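Local coordinates for protein 4-alpha-glucanotransferase (Streptococcus agalactiae, PDB 6M6T) that belongs to the amylomaltase, or disproportionating enzyme, family of TIM-barrel 4-alpha-glucanotransferases and holds bound glycan ligands in its pockets, at residues Y270-E273 / S274-W278; D296-K299 / G300-D303; Y347-E350 / R351-R354. All blocks are in the same frame, centred on the assembly; numbering follows the deposited sequence.

Contact 1: residues Y270-E273 / S274-W278; sequences YHKE and SDFDW
A Schellman motif closes helix 268-273 here, with Phe276 turning back onto His271 and Asp275 onto Lys272. It shows how a helix end can be turned straight into the next helix. The outer bond of the motif, from Phe276 N to His271 O, measures 2.9 Å, and the inner one, from Asp275 N to Lys272 O, 3.2 Å. Asp275 is the C-prime residue, and its positive phi (65°) reverses the chain. An overlapping type I' turn runs from Ser274 to Asp277, and Phe276 then serves as N-cap of helix 277-289.

One step earlier, Ser274 grips Tyr270 O twice, through its own N at 2.9 Å and through OG at 2.6 Å. The two donors approach from opposite faces of the carbonyl plane. A chi1 of 53° sets OG between the backbone N and the carbonyl carbon of Ser274, turned back toward the helix, while Ser274 CB rests over one face of the Tyr270 ring near its rim.

Phe276 supplies the apolar side of the motif. One face of its ring takes both His271 O and Lys272 CA, the latter a CH-pi contact 4.1 Å from the ring centroid, and the Lys272 side chain runs obliquely past CZ. Leu327 and Thr330 of helix 324-335 also touch this ring, and Lys334 of that helix forms a salt bridge with Asp275 OD2.

His271 sends NE2 to Leu234 O, outside the turn. The His271 side chain lies beside that of Trp278, both pointing the same way, with His271 CE1 4.1 Å from Trp278 CE3.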
ATOM      1  N   TYR A 270      12.736  23.001  -0.630  1.00 62.04           N
ATOM      2  CA  TYR A 270      11.905  23.439   0.491  1.00 57.27           C
ATOM      3  C   TYR A 270      11.951  22.433   1.624  1.00 62.93           C
ATOM      4  O   TYR A 270      11.901  22.820   2.798  1.00 62.86           O
ATOM      5  CB  TYR A 270      10.448  23.664   0.079  1.00 55.74           C
ATOM      6  CG  TYR A 270       9.564  24.070   1.265  1.00 59.43           C
ATOM      7  CD1 TYR A 270       9.498  25.397   1.689  1.00 65.94           C
ATOM      8  CD2 TYR A 270       8.811  23.131   1.964  1.00 56.96           C
ATOM      9  CE1 TYR A 270       8.702  25.776   2.774  1.00 65.05           C
ATOM     10  CE2 TYR A 270       8.017  23.503   3.052  1.00 60.08           C
ATOM     11  CZ  TYR A 270       7.969  24.822   3.452  1.00 64.18           C
ATOM     12  OH  TYR A 270       7.182  25.194   4.521  1.00 68.99           O
ATOM     13  N   HIS A 271      12.052  21.142   1.299  1.00 61.33           N
ATOM     14  CA  HIS A 271      12.164  20.132   2.347  1.00 57.60           C
ATOM     15  C   HIS A 271      13.469  20.285   3.119  1.00 61.53           C
ATOM     16  O   HIS A 271      13.458  20.359   4.355  1.00 61.15           O
ATOM     17  CB  HIS A 271      12.059  18.733   1.745  1.00 58.20           C
ATOM     18  CG  HIS A 271      10.746  18.456   1.087  1.00 58.80           C
ATOM     19  ND1 HIS A 271       9.973  17.361   1.407  1.00 53.56           N
ATOM     20  CD2 HIS A 271      10.072  19.127   0.121  1.00 59.06           C
ATOM     21  CE1 HIS A 271       8.878  17.370   0.667  1.00 63.44           C
ATOM     22  NE2 HIS A 271       8.915  18.429  -0.126  1.00 64.22           N
ATOM     23  N   LYS A 272      14.609  20.334   2.407  1.00 61.75           N
ATOM     24  CA  LYS A 272      15.890  20.473   3.092  1.00 57.34           C
ATOM     25  C   LYS A 272      15.889  21.704   3.986  1.00 60.62           C
ATOM     26  O   LYS A 272      16.295  21.635   5.153  1.00 60.82           O
ATOM     27  CB  LYS A 272      17.050  20.532   2.090  1.00 57.74           C
ATOM     28  CG  LYS A 272      18.384  20.074   2.694  1.00 52.45           C
ATOM     29  CD  LYS A 272      19.590  20.712   2.029  1.00 67.00           C
ATOM     30  CE  LYS A 272      20.894  20.169   2.614  1.00 65.66           C
ATOM     31  NZ  LYS A 272      20.957  20.373   4.091  1.00 60.48           N
ATOM     32  N   GLU A 273      15.387  22.828   3.477  1.00 59.79           N
ATOM     33  CA  GLU A 273      15.347  24.023   4.311  1.00 64.62           C
ATOM     34  C   GLU A 273      14.428  23.822   5.512  1.00 61.21           C
ATOM     35  O   GLU A 273      14.765  24.218   6.634  1.00 61.02           O
ATOM     36  CB  GLU A 273      14.922  25.239   3.481  1.00 68.14           C
ATOM     37  CG  GLU A 273      16.105  26.101   2.976  1.00 80.74           C
ATOM     38  CD  GLU A 273      16.690  27.052   4.041  1.00 96.22           C
ATOM     39  OE1 GLU A 273      15.896  27.729   4.739  1.00 98.95           O
ATOM     40  OE2 GLU A 273      17.940  27.133   4.172  1.00 90.05           O
ATOM     41  N   SER A 274      13.266  23.190   5.306  1.00 60.76           N
ATOM     42  CA  SER A 274      12.294  23.058   6.387  1.00 58.51           C
ATOM     43  C   SER A 274      12.644  21.931   7.349  1.00 61.54           C
ATOM     44  O   SER A 274      11.815  21.582   8.203  1.00 56.62           O
ATOM     45  CB  SER A 274      10.875  22.861   5.845  1.00 57.21           C
ATOM     46  OG  SER A 274      10.772  21.796   4.920  1.00 56.29           O
ATOM     47  N   ASP A 275      13.863  21.389   7.245  1.00 63.49           N
ATOM     48  CA  ASP A 275      14.349  20.324   8.112  1.00 60.29           C
ATOM     49  C   ASP A 275      13.555  19.033   7.932  1.00 55.35           C
ATOM     50  O   ASP A 275      13.473  18.220   8.848  1.00 64.96           O
ATOM     51  CB  ASP A 275      14.343  20.776   9.573  1.00 60.84           C
ATOM     52  CG  ASP A 275      15.315  20.002  10.413  1.00 72.25           C
ATOM     53  OD1 ASP A 275      15.996  19.121   9.841  1.00 77.17           O
ATOM     54  OD2 ASP A 275      15.400  20.263  11.636  1.00 75.96           O
ATOM     55  N   PHE A 276      12.952  18.848   6.756  1.00 50.76           N
ATOM     56  CA  PHE A 276      12.158  17.662   6.428  1.00 49.91           C
ATOM     57  C   PHE A 276      10.988  17.428   7.401  1.00 51.70           C
ATOM     58  O   PHE A 276      10.511  16.302   7.554  1.00 47.33           O
ATOM     59  CB  PHE A 276      13.059  16.434   6.344  1.00 48.93           C
ATOM     60  CG  PHE A 276      14.176  16.571   5.361  1.00 44.94           C
ATOM     61  CD1 PHE A 276      13.975  16.267   4.026  1.00 44.95           C
ATOM     62  CD2 PHE A 276      15.432  16.970   5.770  1.00 45.32           C
ATOM     63  CE1 PHE A 276      14.998  16.367   3.116  1.00 40.59           C
ATOM     64  CE2 PHE A 276      16.459  17.073   4.862  1.00 46.34           C
ATOM     65  CZ  PHE A 276      16.237  16.776   3.530  1.00 41.79           C
ATOM     66  N   ASP A 277      10.493  18.501   8.024  1.00 57.94           N
ATOM     67  CA  ASP A 277       9.353  18.467   8.937  1.00 54.95           C
ATOM     68  C   ASP A 277       8.285  17.467   8.491  1.00 51.42           C
ATOM     69  O   ASP A 277       7.931  16.525   9.218  1.00 52.93           O
ATOM     70  CB  ASP A 277       8.783  19.897   9.018  1.00 55.78           C
ATOM     71  CG  ASP A 277       7.716  20.091  10.123  1.00 77.50           C
ATOM     72  OD1 ASP A 277       6.678  19.364  10.162  1.00 70.62           O
ATOM     73  OD2 ASP A 277       7.913  21.030  10.938  1.00 73.86           O
ATOM     74  N   TRP A 278       7.808  17.632   7.261  1.00 49.32           N
ATOM     75  CA  TRP A 278       6.687  16.825   6.793  1.00 49.00           C
ATOM     76  C   TRP A 278       7.054  15.348   6.719  1.00 49.78           C
ATOM     77  O   TRP A 278       6.235  14.483   7.043  1.00 53.99           O
ATOM     78  CB  TRP A 278       6.223  17.332   5.432  1.00 45.02           C
ATOM     79  CG  TRP A 278       5.022  16.630   4.878  1.00 50.37           C
ATOM     80  CD1 TRP A 278       3.750  16.609   5.407  1.00 51.96           C
ATOM     81  CD2 TRP A 278       4.969  15.854   3.673  1.00 49.81           C
ATOM     82  NE1 TRP A 278       2.920  15.865   4.598  1.00 53.96           N
ATOM     83  CE2 TRP A 278       3.643  15.392   3.530  1.00 51.75           C
ATOM     84  CE3 TRP A 278       5.916  15.501   2.702  1.00 49.02           C
ATOM     85  CZ2 TRP A 278       3.244  14.598   2.454  1.00 49.82           C
ATOM     86  CZ3 TRP A 278       5.513  14.717   1.633  1.00 46.32           C
ATOM     87  CH2 TRP A 278       4.194  14.278   1.518  1.00 45.48           C
TER

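Contact 2: residues D296-K299 / G300-D303; sequences DHFK and GFSD. With ASO (1,5-anhydro-D-glucitol), chain I; AC1 (4,6-dideoxy-4-{[(1S,4R,5S,6S)-4,5,6-trihydroxy-3-(hydroxymethyl)cyclohex-2-en-1-yl]amino}-alpha-D-glucopyranose), chain J.
Lys299 and Ser302 lie folded together: the lysine chain, bent at chi2 (42°) and again near its tip, brings CE to 3.3 Å from Ser302 OG. That same hydroxyl turns back to Lys299 O, so one carbonyl is held by three donors. Ser302 OG reaches Lys299 O in the carbonyl plane on a lone pair at 3.1 Å, and the backbone N atoms of Ser302 and Asp303 supply the other two bonds. Together with the bonds from Gly300 N to His297 O and from Phe301 N to Phe298 O, they wind this loop into tight turns. The ammonium end of Lys299 goes elsewhere, to Tyr347 and to Trp319, the latter in a cation-pi contact.

The His297 ring lies with one face toward Lys299 CB and its CD2 3.5 Å from Gly300 N. An edge of the ring faces the bound AC1, although the exact approach of ND1 is doubtful, because it is modelled too close to AC1 O3B. Beyond it Asp296 is covalently joined to the ligand, OD2 to ASO C1, and its other oxygen, OD1, takes weak bonds from ASO O2 and from His297 N. The backbone N of His297 also bonds Glu343, and Asp397 holds ASO as well.

Farther along the loop the Phe301 ring turns an edge to Phe298 O, and the two phenylalanine rings meet obliquely, with Phe298 CD1 4.4 Å from Phe301 CD2. The loop leads from barrel strand 292-295 into strand 303-308; Phe328 of helix 324-335 meets both phenylalanines, while in helix 350-359 Leu355 touches Phe301 and Leu356 touches Phe298.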
ATOM      1  N   ASP A 296       8.117   2.735  -0.209  1.00 55.74           N
ATOM      2  CA  ASP A 296       8.104   2.365  -1.616  1.00 54.00           C
ATOM      3  C   ASP A 296       9.095   3.223  -2.385  1.00 52.47           C
ATOM      4  O   ASP A 296       9.390   4.355  -1.995  1.00 54.82           O
ATOM      5  CB  ASP A 296       6.705   2.537  -2.215  1.00 50.48           C
ATOM      6  CG  ASP A 296       6.611   1.971  -3.621  1.00 59.25           C
ATOM      7  OD1 ASP A 296       7.397   1.059  -3.915  1.00 62.17           O
ATOM      8  OD2 ASP A 296       5.783   2.422  -4.449  1.00 65.66           O
ATOM      9  N   HIS A 297       9.618   2.665  -3.479  1.00 53.32           N
ATOM     10  CA  HIS A 297      10.420   3.401  -4.465  1.00 53.32           C
ATOM     11  C   HIS A 297      11.556   4.186  -3.808  1.00 49.96           C
ATOM     12  O   HIS A 297      11.648   5.413  -3.899  1.00 46.87           O
ATOM     13  CB  HIS A 297       9.541   4.332  -5.290  1.00 46.08           C
ATOM     14  CG  HIS A 297      10.227   4.891  -6.490  1.00 45.60           C
ATOM     15  ND1 HIS A 297      10.667   4.098  -7.526  1.00 44.68           N
ATOM     16  CD2 HIS A 297      10.531   6.167  -6.833  1.00 49.99           C
ATOM     17  CE1 HIS A 297      11.216   4.862  -8.456  1.00 49.55           C
ATOM     18  NE2 HIS A 297      11.141   6.121  -8.062  1.00 50.36           N
ATOM     19  N   PHE A 298      12.423   3.434  -3.133  1.00 47.16           N
ATOM     20  CA  PHE A 298      13.561   4.004  -2.427  1.00 43.85           C
ATOM     21  C   PHE A 298      14.484   4.760  -3.377  1.00 42.09           C
ATOM     22  O   PHE A 298      15.157   5.723  -2.970  1.00 39.78           O
ATOM     23  CB  PHE A 298      14.301   2.864  -1.708  1.00 43.32           C
ATOM     24  CG  PHE A 298      15.070   3.298  -0.501  1.00 37.47           C
ATOM     25  CD1 PHE A 298      14.409   3.762   0.627  1.00 36.40           C
ATOM     26  CD2 PHE A 298      16.458   3.241  -0.500  1.00 31.71           C
ATOM     27  CE1 PHE A 298      15.115   4.162   1.737  1.00 39.17           C
ATOM     28  CE2 PHE A 298      17.178   3.641   0.597  1.00 36.22           C
ATOM     29  CZ  PHE A 298      16.514   4.101   1.724  1.00 40.80           C
ATOM     30  N   LYS A 299      14.523   4.338  -4.644  1.00 43.49           N
ATOM     31  CA  LYS A 299      15.302   5.046  -5.653  1.00 46.83           C
ATOM     32  C   LYS A 299      14.981   6.537  -5.647  1.00 46.12           C
ATOM     33  O   LYS A 299      15.877   7.381  -5.778  1.00 42.74           O
ATOM     34  CB  LYS A 299      15.029   4.442  -7.034  1.00 46.78           C
ATOM     35  CG  LYS A 299      15.884   5.029  -8.170  1.00 49.01           C
ATOM     36  CD  LYS A 299      17.345   5.221  -7.743  1.00 47.28           C
ATOM     37  CE  LYS A 299      18.081   6.073  -8.716  1.00 43.02           C
ATOM     38  NZ  LYS A 299      17.671   5.620 -10.050  1.00 44.91           N
ATOM     39  N   GLY A 300      13.708   6.874  -5.452  1.00 43.75           N
ATOM     40  CA  GLY A 300      13.254   8.251  -5.466  1.00 46.51           C
ATOM     41  C   GLY A 300      13.879   9.136  -4.411  1.00 44.95           C
ATOM     42  O   GLY A 300      13.737  10.363  -4.505  1.00 43.36           O
ATOM     43  N   PHE A 301      14.553   8.558  -3.410  1.00 44.85           N
ATOM     44  CA  PHE A 301      15.246   9.368  -2.414  1.00 44.58           C
ATOM     45  C   PHE A 301      16.697   9.644  -2.784  1.00 43.35           C
ATOM     46  O   PHE A 301      17.328  10.494  -2.153  1.00 42.34           O
ATOM     47  CB  PHE A 301      15.139   8.705  -1.035  1.00 41.05           C
ATOM     48  CG  PHE A 301      13.744   8.708  -0.508  1.00 42.15           C
ATOM     49  CD1 PHE A 301      13.256   9.808   0.181  1.00 43.03           C
ATOM     50  CD2 PHE A 301      12.887   7.646  -0.766  1.00 46.22           C
ATOM     51  CE1 PHE A 301      11.944   9.841   0.639  1.00 45.37           C
ATOM     52  CE2 PHE A 301      11.572   7.663  -0.306  1.00 45.52           C
ATOM     53  CZ  PHE A 301      11.103   8.760   0.398  1.00 47.18           C
ATOM     54  N   SER A 302      17.233   8.973  -3.801  1.00 45.07           N
ATOM     55  CA  SER A 302      18.545   9.302  -4.338  1.00 48.02           C
ATOM     56  C   SER A 302      18.450  10.113  -5.628  1.00 50.38           C
ATOM     57  O   SER A 302      19.098  11.155  -5.760  1.00 49.03           O
ATOM     58  CB  SER A 302      19.356   8.018  -4.571  1.00 45.29           C
ATOM     59  OG  SER A 302      18.980   7.369  -5.781  1.00 48.34           O
ATOM     60  N   ASP A 303      17.641   9.648  -6.577  1.00 49.11           N
ATOM     61  CA  ASP A 303      17.484  10.265  -7.892  1.00 48.43           C
ATOM     62  C   ASP A 303      16.098   9.875  -8.387  1.00 49.88           C
ATOM     63  O   ASP A 303      15.850   8.686  -8.603  1.00 47.82           O
ATOM     64  CB  ASP A 303      18.544   9.765  -8.890  1.00 45.96           C
ATOM     65  CG  ASP A 303      19.946  10.298  -8.610  1.00 55.26           C
ATOM     66  OD1 ASP A 303      20.127  11.536  -8.689  1.00 52.31           O
ATOM     67  OD2 ASP A 303      20.876   9.472  -8.355  1.00 54.04           O
TER
HETATM   68  C1  ASO I   1       5.507   2.355  -5.886  1.00 63.03           C
HETATM   69  C2  ASO I   1       4.616   1.166  -6.302  1.00 64.61           C
HETATM   70  C3  ASO I   1       4.190   1.319  -7.773  1.00 67.52           C
HETATM   71  C4  ASO I   1       3.439   2.655  -7.915  1.00 57.48           C
HETATM   72  C5  ASO I   1       4.320   3.785  -7.455  1.00 58.46           C
HETATM   73  C6  ASO I   1       3.474   5.055  -7.368  1.00 63.24           C
HETATM   74  O2  ASO I   1       5.292  -0.080  -6.098  1.00 64.55           O
HETATM   75  O3  ASO I   1       3.337   0.191  -8.169  1.00 68.77           O
HETATM   76  O4  ASO I   1       3.005   2.887  -9.278  1.00 55.82           O
HETATM   77  O5  ASO I   1       4.758   3.567  -6.111  1.00 66.26           O
HETATM   78  O6  ASO I   1       3.914   5.853  -6.255  1.00 66.98           O
HETATM   79  C1  AC1 J   2      12.470  -3.575 -13.830  1.00 81.65           C
HETATM   80  O2  AC1 J   2      12.429  -1.826 -15.512  1.00 78.38           O
HETATM   81  C2  AC1 J   2      11.684  -2.407 -14.427  1.00 78.11           C
HETATM   82  C4A AC1 J   2       8.849   0.609  -8.436  1.00 67.27           C
HETATM   83  C3  AC1 J   2      11.522  -1.347 -13.378  1.00 68.79           C
HETATM   84  O3  AC1 J   2      10.791  -0.286 -13.980  1.00 73.77           O
HETATM   85  C4  AC1 J   2      10.757  -1.911 -12.180  1.00 73.11           C
HETATM   86  N4A AC1 J   2      10.684  -0.945 -11.081  1.00 70.29           N
HETATM   87  C5  AC1 J   2      11.454  -3.135 -11.623  1.00 72.54           C
HETATM   88  O5  AC1 J   2      11.719  -4.121 -12.672  1.00 74.56           O
HETATM   89  C6  AC1 J   2      10.575  -3.704 -10.491  1.00 60.50           C
HETATM   90  C1B AC1 J   2       9.604   0.047 -11.178  1.00 68.08           C
HETATM   91  C2B AC1 J   2      10.074   1.238 -10.405  1.00 65.36           C
HETATM   92  O2B AC1 J   2      11.371   1.569 -10.901  1.00 75.18           O
HETATM   93  C3B AC1 J   2      10.213   0.844  -8.957  1.00 61.28           C
HETATM   94  O3B AC1 J   2      10.750   1.920  -8.200  1.00 61.21           O
HETATM   95  O4  AC1 J   2       8.949   0.137  -7.075  1.00 65.60           O
HETATM   96  C5B AC1 J   2       8.136  -0.276  -9.262  1.00 68.53           C
HETATM   97  C7B AC1 J   2       8.464  -0.497 -10.601  1.00 70.44           C
HETATM   98  C6B AC1 J   2       6.914  -0.954  -8.680  1.00 65.92           C
HETATM   99  O6B AC1 J   2       7.159  -1.100  -7.279  1.00 68.61           O

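Contact 3: residues Y347-E350 / R351-R354; sequences YIDE and RAER. With AC1 (4,6-dideoxy-4-{[(1S,4R,5S,6S)-4,5,6-trihydroxy-3-(hydroxymethyl)cyclohex-2-en-1-yl]amino}-alpha-D-glucopyranose), chain J.
With chi1 at 74°, Asp349 swings its carboxylate back between its own N and carbonyl carbon, which carries OD2 over to Arg351 N. This is the N-cap of helix 350-359, with the side chain accepting weakly from a first-turn amide: the bond from Arg351 N to Asp349 OD2 is 3.3 Å long. The same oxygen also lies 3.5 Å from Arg351 CB; the arginine then runs extended from CG to NE, its guanidinium not in contact with the carboxylate.

The backbone of the cap residue works too. Glu353 N reaches Asp349 O at 3.2 Å, whereas Ala352 N makes a weak bond to that oxygen. Ala352 is the buried member of the turn, its methyl lying beside Asp349 O.

Glu353 carries CG anti to its carbonyl carbon (chi1 -66°), which brings the aliphatic part of the chain across Ile348 at about a right angle, CG to Ile348 CG2 being 3.7 Å. Beyond that point the glutamate lies alongside Glu350, pointing the same way, with the carboxylate planes strongly turned against each other. Glu350 OE1 and Glu353 OE1 are modelled 3.1 Å apart, a close approach of like charges that is less certain at this resolution.

Ahead of the cap, the Tyr347 ring extends into the glycan pocket. An edge of it faces AC1 O2B, and Pro250 O shares its hydroxyl with the ligand, whose O3 donates to Tyr347 OH across 3.0 Å.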
ATOM      1  N   TYR A 347      16.913   0.604 -11.454  1.00 51.07           N
ATOM      2  CA  TYR A 347      17.664   1.842 -11.668  1.00 48.81           C
ATOM      3  C   TYR A 347      18.697   2.052 -10.576  1.00 51.48           C
ATOM      4  O   TYR A 347      18.978   3.180 -10.162  1.00 53.50           O
ATOM      5  CB  TYR A 347      16.721   3.049 -11.778  1.00 50.30           C
ATOM      6  CG  TYR A 347      15.541   2.790 -12.701  1.00 54.46           C
ATOM      7  CD1 TYR A 347      15.655   2.967 -14.072  1.00 58.38           C
ATOM      8  CD2 TYR A 347      14.328   2.341 -12.203  1.00 51.87           C
ATOM      9  CE1 TYR A 347      14.598   2.708 -14.909  1.00 61.41           C
ATOM     10  CE2 TYR A 347      13.284   2.071 -13.030  1.00 50.31           C
ATOM     11  CZ  TYR A 347      13.412   2.261 -14.375  1.00 59.94           C
ATOM     12  OH  TYR A 347      12.344   2.000 -15.192  1.00 63.56           O
ATOM     13  N   ILE A 348      19.263   0.952 -10.092  1.00 53.65           N
ATOM     14  CA  ILE A 348      20.240   1.032  -9.015  1.00 57.44           C
ATOM     15  C   ILE A 348      21.550   1.595  -9.562  1.00 55.01           C
ATOM     16  O   ILE A 348      22.095   1.106 -10.557  1.00 49.35           O
ATOM     17  CB  ILE A 348      20.441  -0.338  -8.353  1.00 58.06           C
ATOM     18  CG1 ILE A 348      19.202  -0.689  -7.510  1.00 67.00           C
ATOM     19  CG2 ILE A 348      21.721  -0.351  -7.517  1.00 57.45           C
ATOM     20  CD1 ILE A 348      19.374  -1.891  -6.580  1.00 63.81           C
ATOM     21  N   ASP A 349      22.021   2.666  -8.940  1.00 48.89           N
ATOM     22  CA  ASP A 349      23.328   3.237  -9.180  1.00 55.31           C
ATOM     23  C   ASP A 349      23.965   3.448  -7.816  1.00 55.66           C
ATOM     24  O   ASP A 349      23.297   3.323  -6.782  1.00 53.59           O
ATOM     25  CB  ASP A 349      23.239   4.549  -9.993  1.00 61.07           C
ATOM     26  CG  ASP A 349      22.729   5.740  -9.170  1.00 59.22           C
ATOM     27  OD1 ASP A 349      21.569   5.715  -8.702  1.00 59.90           O
ATOM     28  OD2 ASP A 349      23.508   6.708  -8.986  1.00 61.70           O
ATOM     29  N   GLU A 350      25.266   3.757  -7.814  1.00 47.06           N
ATOM     30  CA  GLU A 350      26.014   3.750  -6.562  1.00 48.44           C
ATOM     31  C   GLU A 350      25.533   4.809  -5.574  1.00 48.00           C
ATOM     32  O   GLU A 350      25.840   4.707  -4.382  1.00 54.40           O
ATOM     33  CB  GLU A 350      27.523   3.869  -6.844  1.00 55.60           C
ATOM     34  CG  GLU A 350      28.262   2.502  -6.724  1.00 66.12           C
ATOM     35  CD  GLU A 350      28.079   1.583  -7.952  1.00 69.71           C
ATOM     36  OE1 GLU A 350      28.554   0.424  -7.912  1.00 74.12           O
ATOM     37  OE2 GLU A 350      27.474   2.004  -8.956  1.00 67.33           O
ATOM     38  N   ARG A 351      24.777   5.809  -6.020  1.00 56.17           N
ATOM     39  CA  ARG A 351      24.144   6.708  -5.048  1.00 57.53           C
ATOM     40  C   ARG A 351      23.078   5.979  -4.230  1.00 48.03           C
ATOM     41  O   ARG A 351      22.985   6.163  -3.007  1.00 44.15           O
ATOM     42  CB  ARG A 351      23.540   7.928  -5.750  1.00 54.09           C
ATOM     43  CG  ARG A 351      24.570   8.978  -6.115  1.00 45.70           C
ATOM     44  CD  ARG A 351      23.988  10.148  -6.962  1.00 48.51           C
ATOM     45  NE  ARG A 351      25.034  11.137  -7.192  1.00 39.85           N
ATOM     46  CZ  ARG A 351      25.503  11.942  -6.248  1.00 45.23           C
ATOM     47  NH1 ARG A 351      24.985  11.914  -5.022  1.00 43.92           N
ATOM     48  NH2 ARG A 351      26.488  12.783  -6.527  1.00 47.02           N
ATOM     49  N   ALA A 352      22.291   5.118  -4.887  1.00 46.86           N
ATOM     50  CA  ALA A 352      21.277   4.325  -4.187  1.00 53.07           C
ATOM     51  C   ALA A 352      21.901   3.293  -3.247  1.00 52.10           C
ATOM     52  O   ALA A 352      21.397   3.061  -2.131  1.00 50.98           O
ATOM     53  CB  ALA A 352      20.372   3.627  -5.204  1.00 51.77           C
ATOM     54  N   GLU A 353      22.987   2.646  -3.691  1.00 49.96           N
ATOM     55  CA  GLU A 353      23.649   1.676  -2.832  1.00 49.30           C
ATOM     56  C   GLU A 353      24.284   2.354  -1.622  1.00 44.46           C
ATOM     57  O   GLU A 353      24.304   1.778  -0.520  1.00 43.24           O
ATOM     58  CB  GLU A 353      24.675   0.890  -3.639  1.00 51.72           C
ATOM     59  CG  GLU A 353      24.067  -0.006  -4.718  1.00 62.74           C
ATOM     60  CD  GLU A 353      25.128  -0.740  -5.561  1.00 78.05           C
ATOM     61  OE1 GLU A 353      25.938  -0.064  -6.243  1.00 79.51           O
ATOM     62  OE2 GLU A 353      25.156  -1.993  -5.542  1.00 72.56           O
ATOM     63  N   ARG A 354      24.767   3.588  -1.791  1.00 44.33           N
ATOM     64  CA  ARG A 354      25.263   4.330  -0.635  1.00 48.68           C
ATOM     65  C   ARG A 354      24.125   4.702   0.314  1.00 41.88           C
ATOM     66  O   ARG A 354      24.291   4.626   1.537  1.00 38.72           O
ATOM     67  CB  ARG A 354      26.027   5.583  -1.084  1.00 53.87           C
ATOM     68  CG  ARG A 354      27.206   5.314  -1.993  1.00 50.78           C
ATOM     69  CD  ARG A 354      28.506   5.823  -1.428  1.00 64.33           C
ATOM     70  NE  ARG A 354      28.521   7.279  -1.361  1.00 70.99           N
ATOM     71  CZ  ARG A 354      29.505   7.992  -0.821  1.00 73.55           C
ATOM     72  NH1 ARG A 354      30.565   7.374  -0.304  1.00 68.27           N
ATOM     73  NH2 ARG A 354      29.430   9.324  -0.811  1.00 72.06           N
TER
HETATM   74  C1  AC1 J   2      12.470  -3.575 -13.830  1.00 81.65           C
HETATM   75  O2  AC1 J   2      12.429  -1.826 -15.512  1.00 78.38           O
HETATM   76  C2  AC1 J   2      11.684  -2.407 -14.427  1.00 78.11           C
HETATM   77  C4A AC1 J   2       8.849   0.609  -8.436  1.00 67.27           C
HETATM   78  C3  AC1 J   2      11.522  -1.347 -13.378  1.00 68.79           C
HETATM   79  O3  AC1 J   2      10.791  -0.286 -13.980  1.00 73.77           O
HETATM   80  C4  AC1 J   2      10.757  -1.911 -12.180  1.00 73.11           C
HETATM   81  N4A AC1 J   2      10.684  -0.945 -11.081  1.00 70.29           N
HETATM   82  C5  AC1 J   2      11.454  -3.135 -11.623  1.00 72.54           C
HETATM   83  O5  AC1 J   2      11.719  -4.121 -12.672  1.00 74.56           O
HETATM   84  C6  AC1 J   2      10.575  -3.704 -10.491  1.00 60.50           C
HETATM   85  C1B AC1 J   2       9.604   0.047 -11.178  1.00 68.08           C
HETATM   86  C2B AC1 J   2      10.074   1.238 -10.405  1.00 65.36           C
HETATM   87  O2B AC1 J   2      11.371   1.569 -10.901  1.00 75.18           O
HETATM   88  C3B AC1 J   2      10.213   0.844  -8.957  1.00 61.28           C
HETATM   89  O3B AC1 J   2      10.750   1.920  -8.200  1.00 61.21           O
HETATM   90  O4  AC1 J   2       8.949   0.137  -7.075  1.00 65.60           O
HETATM   91  C5B AC1 J   2       8.136  -0.276  -9.262  1.00 68.53           C
HETATM   92  C7B AC1 J   2       8.464  -0.497 -10.601  1.00 70.44           C
HETATM   93  C6B AC1 J   2       6.914  -0.954  -8.680  1.00 65.92           C
HETATM   94  O6B AC1 J   2       7.159  -1.100  -7.279  1.00 68.61           O

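Contacts 2 and 3 work as neighbours, their centres about 9 Å apart, in the segments that follow the adjacent barrel strands 292-295 and 340-342. They touch directly: Lys299 NZ lies 2.8 Å from Tyr347 O, probably a hydrogen bond, and Asp303 OD2 packs 3.5 Å from Arg351 CD. Both also meet the same AC1, residues 296-299 alone carrying the covalent link to ASO. Contact 1 stands apart, its centre about 17 Å from that of contact 2 and about 23 Å from that of contact 3, with no touch to either. Still, its Trp278 side chain is about 11 Å from ASO, and helix 324-335 meets both contact 1 and contact 2.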